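Fructose-1,6-bisphosphatase/inositol-1-monophosphatase (Thermotoga maritima, PDB 2P3N) removes phosphate from inositol 1-phosphate, fructose 1,6-bisphosphate and several other phosphate esters, using magnesium, as a homotetramer. Local coordinates at residues Met63-Ile68 with Asn198-Ala203; Gly72-Ile77 with Leu98-Asn103. All coordinates share one frame; numbering follows the deposited sequence.

Interaction 1 of 2, residues Met63-Ile68 with Asn198-Ala203; sequences MAEEGI and NPWDIA. With MG (magnesium ion), chain E.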
ATOM      1  N   MET A  63     -11.196  28.615   6.223  1.00 36.39           N
ATOM      2  CA  MET A  63     -10.731  29.290   5.031  1.00 36.28           C
ATOM      3  C   MET A  63     -10.379  28.118   4.135  1.00 35.36           C
ATOM      4  O   MET A  63      -9.382  27.435   4.354  1.00 33.02           O
ATOM      5  CB  MET A  63      -9.496  30.142   5.309  1.00 34.67           C
ATOM      6  CG  MET A  63      -9.196  31.117   4.188  1.00 38.55           C
ATOM      7  SD  MET A  63      -7.468  31.121   3.714  1.00 47.49           S
ATOM      8  CE  MET A  63      -6.785  31.879   5.161  1.00 54.96           C
ATOM      9  N   ALA A  64     -11.233  27.871   3.149  1.00 34.11           N
ATOM     10  CA  ALA A  64     -11.043  26.764   2.228  1.00 36.82           C
ATOM     11  C   ALA A  64     -10.890  27.278   0.796  1.00 39.46           C
ATOM     12  O   ALA A  64     -11.610  28.186   0.363  1.00 38.81           O
ATOM     13  CB  ALA A  64     -12.233  25.782   2.343  1.00 27.45           C
ATOM     14  N   GLU A  65      -9.936  26.702   0.068  1.00 39.24           N
ATOM     15  CA  GLU A  65      -9.679  27.119  -1.302  1.00 40.08           C
ATOM     16  C   GLU A  65     -10.946  27.373  -2.094  1.00 38.76           C
ATOM     17  O   GLU A  65     -11.203  28.485  -2.534  1.00 38.49           O
ATOM     18  CB  GLU A  65      -8.841  26.075  -2.037  1.00 38.82           C
ATOM     19  CG  GLU A  65      -8.870  26.276  -3.532  1.00 39.90           C
ATOM     20  CD  GLU A  65      -7.723  25.621  -4.232  1.00 44.32           C
ATOM     21  OE1 GLU A  65      -7.419  24.458  -3.894  1.00 51.67           O
ATOM     22  OE2 GLU A  65      -7.135  26.269  -5.123  1.00 41.73           O
ATOM     23  N   GLU A  66     -11.737  26.328  -2.267  1.00 41.67           N
ATOM     24  CA  GLU A  66     -12.959  26.421  -3.032  1.00 45.27           C
ATOM     25  C   GLU A  66     -14.096  27.193  -2.370  1.00 50.77           C
ATOM     26  O   GLU A  66     -15.069  26.592  -1.917  1.00 52.66           O
ATOM     27  CB  GLU A  66     -13.431  25.013  -3.393  1.00 44.75           C
ATOM     28  CG  GLU A  66     -13.035  24.554  -4.788  1.00 51.70           C
ATOM     29  CD  GLU A  66     -11.545  24.472  -4.984  1.00 55.90           C
ATOM     30  OE1 GLU A  66     -10.916  23.590  -4.366  1.00 68.16           O
ATOM     31  OE2 GLU A  66     -11.003  25.287  -5.755  1.00 57.48           O
ATOM     32  N   GLY A  67     -13.979  28.517  -2.293  1.00 52.10           N
ATOM     33  CA  GLY A  67     -15.067  29.302  -1.726  1.00 50.13           C
ATOM     34  C   GLY A  67     -15.032  29.929  -0.342  1.00 48.89           C
ATOM     35  O   GLY A  67     -15.079  31.144  -0.231  1.00 53.33           O
ATOM     36  N   ILE A  68     -14.971  29.124   0.713  1.00 49.31           N
ATOM     37  CA  ILE A  68     -14.978  29.652   2.082  1.00 46.79           C
ATOM     38  C   ILE A  68     -13.727  30.446   2.444  1.00 47.44           C
ATOM     39  O   ILE A  68     -12.642  29.881   2.587  1.00 46.84           O
ATOM     40  CB  ILE A  68     -15.142  28.510   3.103  1.00 49.73           C
ATOM     41  CG1 ILE A  68     -16.202  27.518   2.608  1.00 47.12           C
ATOM     42  CG2 ILE A  68     -15.538  29.083   4.464  1.00 36.87           C
ATOM     43  CD1 ILE A  68     -16.287  26.253   3.431  1.00 58.20           C
ATOM     44  N   ASN A 198      -1.634  30.794  -2.194  1.00 56.90           N
ATOM     45  CA  ASN A 198      -2.508  31.200  -1.101  1.00 54.96           C
ATOM     46  C   ASN A 198      -2.129  30.437   0.157  1.00 52.34           C
ATOM     47  O   ASN A 198      -1.402  29.449   0.096  1.00 54.46           O
ATOM     48  CB  ASN A 198      -3.967  30.941  -1.453  1.00 57.49           C
ATOM     49  CG  ASN A 198      -4.364  31.579  -2.759  1.00 56.69           C
ATOM     50  OD1 ASN A 198      -4.193  30.990  -3.827  1.00 55.83           O
ATOM     51  ND2 ASN A 198      -4.884  32.798  -2.688  1.00 49.15           N
ATOM     52  N   PRO A 199      -2.615  30.886   1.320  1.00 49.14           N
ATOM     53  CA  PRO A 199      -2.271  30.191   2.559  1.00 45.09           C
ATOM     54  C   PRO A 199      -2.694  28.738   2.670  1.00 44.34           C
ATOM     55  O   PRO A 199      -2.157  28.016   3.506  1.00 44.75           O
ATOM     56  CB  PRO A 199      -2.897  31.075   3.644  1.00 41.44           C
ATOM     57  CG  PRO A 199      -4.021  31.737   2.948  1.00 45.16           C
ATOM     58  CD  PRO A 199      -3.424  32.080   1.604  1.00 47.52           C
ATOM     59  N   TRP A 200      -3.643  28.288   1.851  1.00 40.22           N
ATOM     60  CA  TRP A 200      -4.068  26.885   1.954  1.00 39.10           C
ATOM     61  C   TRP A 200      -3.082  25.931   1.304  1.00 41.07           C
ATOM     62  O   TRP A 200      -3.142  24.716   1.528  1.00 39.02           O
ATOM     63  CB  TRP A 200      -5.472  26.672   1.364  1.00 33.66           C
ATOM     64  CG  TRP A 200      -5.707  27.252   0.011  1.00 36.05           C
ATOM     65  CD1 TRP A 200      -5.308  26.745  -1.192  1.00 39.13           C
ATOM     66  CD2 TRP A 200      -6.438  28.442  -0.277  1.00 38.13           C
ATOM     67  NE1 TRP A 200      -5.752  27.545  -2.217  1.00 40.85           N
ATOM     68  CE2 TRP A 200      -6.449  28.596  -1.681  1.00 39.39           C
ATOM     69  CE3 TRP A 200      -7.088  29.397   0.518  1.00 36.30           C
ATOM     70  CZ2 TRP A 200      -7.085  29.664  -2.310  1.00 42.18           C
ATOM     71  CZ3 TRP A 200      -7.722  30.455  -0.106  1.00 42.39           C
ATOM     72  CH2 TRP A 200      -7.716  30.581  -1.510  1.00 42.87           C
ATOM     73  N   ASP A 201      -2.174  26.501   0.510  1.00 44.53           N
ATOM     74  CA  ASP A 201      -1.137  25.750  -0.183  1.00 47.93           C
ATOM     75  C   ASP A 201       0.090  25.599   0.709  1.00 51.39           C
ATOM     76  O   ASP A 201       0.848  24.642   0.557  1.00 56.18           O
ATOM     77  CB  ASP A 201      -0.707  26.474  -1.470  1.00 48.63           C
ATOM     78  CG  ASP A 201      -1.811  26.555  -2.503  1.00 54.31           C
ATOM     79  OD1 ASP A 201      -2.305  25.492  -2.950  1.00 63.10           O
ATOM     80  OD2 ASP A 201      -2.176  27.692  -2.877  1.00 51.83           O
ATOM     81  N   ILE A 202       0.284  26.529   1.644  1.00 49.44           N
ATOM     82  CA  ILE A 202       1.468  26.482   2.498  1.00 47.28           C
ATOM     83  C   ILE A 202       1.325  26.505   4.023  1.00 46.56           C
ATOM     84  O   ILE A 202       2.319  26.340   4.726  1.00 44.37           O
ATOM     85  CB  ILE A 202       2.462  27.610   2.095  1.00 48.79           C
ATOM     86  CG1 ILE A 202       1.738  28.957   1.995  1.00 52.24           C
ATOM     87  CG2 ILE A 202       3.096  27.286   0.764  1.00 50.34           C
ATOM     88  CD1 ILE A 202       1.322  29.549   3.332  1.00 58.12           C
ATOM     89  N   ALA A 203       0.116  26.693   4.542  1.00 45.96           N
ATOM     90  CA  ALA A 203      -0.079  26.751   5.993  1.00 44.41           C
ATOM     91  C   ALA A 203       0.343  25.480   6.730  1.00 46.16           C
ATOM     92  O   ALA A 203       0.889  25.546   7.836  1.00 44.68           O
ATOM     93  CB  ALA A 203      -1.542  27.074   6.317  1.00 45.42           C
TER
HETATM   94 MG    MG E1758      -6.587  22.569  -4.283  1.00 32.37          MG
HETATM   95  O   HOH W   1      -4.041  26.169  -4.672  1.00 43.12           O
HETATM   96  O   HOH W   2      -8.746  21.892  -4.292  1.00 31.68           O
HETATM   97  O   HOH W   3      -6.753  22.859  -6.191  1.00 21.70           O
HETATM   98  O   HOH W   4      -4.757  23.526  -4.720  1.00 24.47           O

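Interaction 2 of 2, residues Gly72-Ile77 with Leu98-Asn103; sequences GDRLWI and LAYVEN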
ATOM      1  N   GLY A  72     -10.586  34.634  11.473  1.00 46.78           N
ATOM      2  CA  GLY A  72     -10.770  34.354  12.883  1.00 47.88           C
ATOM      3  C   GLY A  72      -9.449  34.110  13.587  1.00 50.52           C
ATOM      4  O   GLY A  72      -8.417  33.894  12.943  1.00 51.44           O
ATOM      5  N   ASP A  73      -9.478  34.156  14.916  1.00 51.52           N
ATOM      6  CA  ASP A  73      -8.279  33.923  15.711  1.00 54.73           C
ATOM      7  C   ASP A  73      -8.134  32.427  15.893  1.00 50.96           C
ATOM      8  O   ASP A  73      -7.183  31.945  16.493  1.00 51.08           O
ATOM      9  CB  ASP A  73      -8.374  34.651  17.066  1.00 61.96           C
ATOM     10  CG  ASP A  73      -9.749  34.533  17.712  1.00 66.34           C
ATOM     11  OD1 ASP A  73      -9.988  35.245  18.719  1.00 70.88           O
ATOM     12  OD2 ASP A  73     -10.585  33.736  17.223  1.00 70.81           O
ATOM     13  N   ARG A  74      -9.109  31.711  15.347  1.00 49.09           N
ATOM     14  CA  ARG A  74      -9.165  30.258  15.372  1.00 46.27           C
ATOM     15  C   ARG A  74      -9.666  29.889  13.988  1.00 42.56           C
ATOM     16  O   ARG A  74     -10.869  29.744  13.760  1.00 40.26           O
ATOM     17  CB  ARG A  74     -10.123  29.789  16.474  1.00 39.94           C
ATOM     18  CG  ARG A  74      -9.553  30.077  17.849  1.00 36.06           C
ATOM     19  CD  ARG A  74     -10.540  29.913  18.996  1.00 34.94           C
ATOM     20  NE  ARG A  74     -10.860  28.524  19.295  1.00 35.02           N
ATOM     21  CZ  ARG A  74     -10.982  28.031  20.525  1.00 31.90           C
ATOM     22  NH1 ARG A  74     -10.799  28.808  21.588  1.00 30.66           N
ATOM     23  NH2 ARG A  74     -11.314  26.757  20.697  1.00 39.67           N
ATOM     24  N   LEU A  75      -8.720  29.763  13.061  1.00 40.70           N
ATOM     25  CA  LEU A  75      -9.036  29.469  11.670  1.00 40.49           C
ATOM     26  C   LEU A  75      -8.395  28.203  11.090  1.00 40.91           C
ATOM     27  O   LEU A  75      -7.178  28.017  11.165  1.00 42.40           O
ATOM     28  CB  LEU A  75      -8.626  30.667  10.803  1.00 37.92           C
ATOM     29  CG  LEU A  75      -8.900  30.578   9.300  1.00 38.16           C
ATOM     30  CD1 LEU A  75     -10.317  31.057   9.005  1.00 32.94           C
ATOM     31  CD2 LEU A  75      -7.882  31.421   8.541  1.00 30.69           C
ATOM     32  N   TRP A  76      -9.220  27.344  10.495  1.00 38.82           N
ATOM     33  CA  TRP A  76      -8.740  26.116   9.862  1.00 35.36           C
ATOM     34  C   TRP A  76      -8.583  26.383   8.361  1.00 36.09           C
ATOM     35  O   TRP A  76      -9.542  26.761   7.684  1.00 34.25           O
ATOM     36  CB  TRP A  76      -9.742  24.974  10.049  1.00 34.06           C
ATOM     37  CG  TRP A  76     -10.020  24.565  11.470  1.00 36.79           C
ATOM     38  CD1 TRP A  76     -10.802  25.221  12.382  1.00 34.14           C
ATOM     39  CD2 TRP A  76      -9.583  23.357  12.115  1.00 39.32           C
ATOM     40  NE1 TRP A  76     -10.888  24.493  13.549  1.00 32.36           N
ATOM     41  CE2 TRP A  76     -10.149  23.347  13.412  1.00 35.21           C
ATOM     42  CE3 TRP A  76      -8.768  22.282  11.722  1.00 37.00           C
ATOM     43  CZ2 TRP A  76      -9.928  22.299  14.320  1.00 34.89           C
ATOM     44  CZ3 TRP A  76      -8.549  21.238  12.632  1.00 33.35           C
ATOM     45  CH2 TRP A  76      -9.129  21.259  13.913  1.00 31.19           C
ATOM     46  N   ILE A  77      -7.382  26.193   7.831  1.00 36.49           N
ATOM     47  CA  ILE A  77      -7.182  26.419   6.405  1.00 36.90           C
ATOM     48  C   ILE A  77      -7.175  25.085   5.668  1.00 37.85           C
ATOM     49  O   ILE A  77      -6.379  24.185   5.955  1.00 38.03           O
ATOM     50  CB  ILE A  77      -5.895  27.202   6.138  1.00 32.67           C
ATOM     51  CG1 ILE A  77      -5.890  28.473   7.001  1.00 30.16           C
ATOM     52  CG2 ILE A  77      -5.826  27.566   4.672  1.00 26.56           C
ATOM     53  CD1 ILE A  77      -4.731  29.399   6.737  1.00 33.45           C
ATOM     54  N   LEU A  98      -4.640  20.405   5.728  1.00 35.12           N
ATOM     55  CA  LEU A  98      -5.399  20.992   6.829  1.00 38.26           C
ATOM     56  C   LEU A  98      -4.478  21.617   7.869  1.00 37.94           C
ATOM     57  O   LEU A  98      -3.741  20.909   8.555  1.00 38.68           O
ATOM     58  CB  LEU A  98      -6.267  19.935   7.530  1.00 29.47           C
ATOM     59  CG  LEU A  98      -7.190  20.506   8.614  1.00 24.24           C
ATOM     60  CD1 LEU A  98      -8.182  21.482   7.966  1.00 33.27           C
ATOM     61  CD2 LEU A  98      -7.953  19.393   9.310  1.00 24.67           C
ATOM     62  N   ALA A  99      -4.517  22.941   7.979  1.00 39.30           N
ATOM     63  CA  ALA A  99      -3.707  23.642   8.971  1.00 39.81           C
ATOM     64  C   ALA A  99      -4.649  24.327   9.946  1.00 41.35           C
ATOM     65  O   ALA A  99      -5.716  24.794   9.549  1.00 39.43           O
ATOM     66  CB  ALA A  99      -2.813  24.685   8.299  1.00 33.65           C
ATOM     67  N   TYR A 100      -4.276  24.358  11.222  1.00 45.14           N
ATOM     68  CA  TYR A 100      -5.091  25.053  12.214  1.00 49.03           C
ATOM     69  C   TYR A 100      -4.310  26.253  12.737  1.00 47.70           C
ATOM     70  O   TYR A 100      -3.400  26.123  13.551  1.00 47.44           O
ATOM     71  CB  TYR A 100      -5.480  24.169  13.398  1.00 54.32           C
ATOM     72  CG  TYR A 100      -6.215  24.980  14.447  1.00 59.77           C
ATOM     73  CD1 TYR A 100      -7.479  25.520  14.182  1.00 58.17           C
ATOM     74  CD2 TYR A 100      -5.608  25.287  15.666  1.00 58.62           C
ATOM     75  CE1 TYR A 100      -8.112  26.350  15.102  1.00 55.21           C
ATOM     76  CE2 TYR A 100      -6.231  26.115  16.591  1.00 53.92           C
ATOM     77  CZ  TYR A 100      -7.478  26.645  16.304  1.00 53.77           C
ATOM     78  OH  TYR A 100      -8.076  27.479  17.219  1.00 46.45           O
ATOM     79  N   VAL A 101      -4.700  27.422  12.251  1.00 46.50           N
ATOM     80  CA  VAL A 101      -4.075  28.678  12.600  1.00 42.03           C
ATOM     81  C   VAL A 101      -4.802  29.324  13.771  1.00 41.23           C
ATOM     82  O   VAL A 101      -6.030  29.422  13.777  1.00 40.83           O
ATOM     83  CB  VAL A 101      -4.117  29.628  11.389  1.00 38.07           C
ATOM     84  CG1 VAL A 101      -3.280  30.841  11.637  1.00 29.83           C
ATOM     85  CG2 VAL A 101      -3.636  28.903  10.160  1.00 42.37           C
ATOM     86  N   GLU A 102      -4.044  29.743  14.776  1.00 40.87           N
ATOM     87  CA  GLU A 102      -4.626  30.418  15.924  1.00 39.33           C
ATOM     88  C   GLU A 102      -3.925  31.761  16.069  1.00 38.87           C
ATOM     89  O   GLU A 102      -2.696  31.834  16.111  1.00 37.45           O
ATOM     90  CB  GLU A 102      -4.471  29.591  17.198  1.00 41.02           C
ATOM     91  CG  GLU A 102      -5.225  30.172  18.385  1.00 41.85           C
ATOM     92  CD  GLU A 102      -5.626  29.124  19.402  1.00 44.37           C
ATOM     93  OE1 GLU A 102      -6.297  28.141  19.009  1.00 44.47           O
ATOM     94  OE2 GLU A 102      -5.286  29.286  20.595  1.00 50.22           O
ATOM     95  N   ASN A 103      -4.719  32.823  16.121  1.00 37.80           N
ATOM     96  CA  ASN A 103      -4.170  34.158  16.236  1.00 37.34           C
ATOM     97  C   ASN A 103      -3.140  34.314  15.133  1.00 39.11           C
ATOM     98  O   ASN A 103      -2.027  34.785  15.368  1.00 36.63           O
ATOM     99  CB  ASN A 103      -3.501  34.346  17.594  1.00 36.05           C
ATOM    100  CG  ASN A 103      -4.474  34.214  18.748  1.00 40.27           C
ATOM    101  OD1 ASN A 103      -4.055  34.068  19.898  1.00 46.90           O
ATOM    102  ND2 ASN A 103      -5.776  34.266  18.456  1.00 38.92           N
TER
HETATM  103  O   HOH W   5      -6.035  32.758  13.006  1.00 38.38           O

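Interaction 1 of 2, residues Met63-Ile68 with Asn198-Ala203
At the magnesium site of this inositol monophosphatase fold, Glu65, just past strand 61-64, lies against Trp200 in the first turn of helix 199-211. CB of Glu65 sits over the five-membered ring of the indole, 3.5 Å from its centroid and 13° off the normal, while CB of Asn198 covers the opposite face. With CG of Glu65 anti to the backbone N (chi1 164°) and the chain extended beyond it, the carboxylate runs past the indole nitrogen to the metal, and OE1 binds the magnesium ion at 2.1 Å; Asp79, the carbonyl of Ile81 and three waters complete the shell. A further water, in the indole plane, accepts from NE1 of Trp200 (3.3 Å) and donates to OE2 of Glu65 (3.1 Å) and to OD1 of Asp201. Deeper in, SD of Met63 meets the edge of the six-membered ring, 3.7 Å from CE3 of Trp200, a Met-aromatic contact, and CE of Met63 rests on CG of Pro199 at 3.5 Å. The indole face, the metal bond and the shared water together probably restrict how the Glu65 carboxylate can turn, and the same water links that carboxylate to Asp201, a probable ligand of a second magnesium.

Interaction 2 of 2, residues Gly72-Ile77 with Leu98-Asn103
Arg74-Ile77 and Leu98-Glu102 pair as neighbouring antiparallel strands. Leu75 with Val101 and Ile77 with Ala99 are hydrogen-bonded pairs; N of Leu75 reaches O of Val101 at 2.8 Å. Packing is tight on the face of Trp76, Leu98 and Tyr100, against helix 2-21. There the edge of the phenol is turned to the face of the indole in an edge-to-face pair with planes at 55°, CD1 of Tyr100 standing 3.5 Å from CE2 of Trp76. CG of Trp76, anti to its carbonyl carbon (chi1 -62°), lays the indole across the neighbouring strand, where CD2 of Leu98 touches CZ3 of Trp76 at 3.8 Å. Glu60 takes the indole N-H. Replacing Trp76 by an alanine would remove the indole and is likely to leave the Tyr100 edge and the Leu98 methyls facing a gap, and Glu60 without its N-H donor. OH of Tyr100 rests against CG of Arg74 at 3.1 Å and, within its own strand, donates to OE1 of Glu102 (2.6 Å), holding that carboxylate. On the other face, CD1 of Ile77 meets CG2 of Val101 at 3.6 Å, and Ile77 also packs on helix 199-211. Toward solvent the contact thins out: NE of Arg74 stays 4.6 Å from OE1 of Glu102, with no N-H aimed at it. At the exposed end, N of Asn103 still bonds O of Asp73 at 2.6 Å, and a water donates to O of Gly72. This antiparallel pair belongs to the large mixed sheet of the inositol monophosphatase fold, with helices against both faces.

Both contacts are largely buried, but interaction 1 lies nearer the centre of the chain, whereas interaction 2 runs from the core out to an exposed end at Asp73 and Asn103. They share one sheet: strand 61-64 lies parallel to strand 74-79, with N of Met63 2.9 Å from O of Trp76 in a probable hydrogen bond. Helix 199-211 serves both: Trp200 packs on Ile77, and Ala203 on Ile77 and Ala99. Chemistry follows position. Beside the metal, residues 63-68 and 198-203 meet through side chains and a shared water; in residues 72-77 with 98-103, regular backbone bonds join the strands, aromatic and aliphatic groups fill the buried parts of both faces, and the charged Arg74 and Glu102 lie toward the outer end.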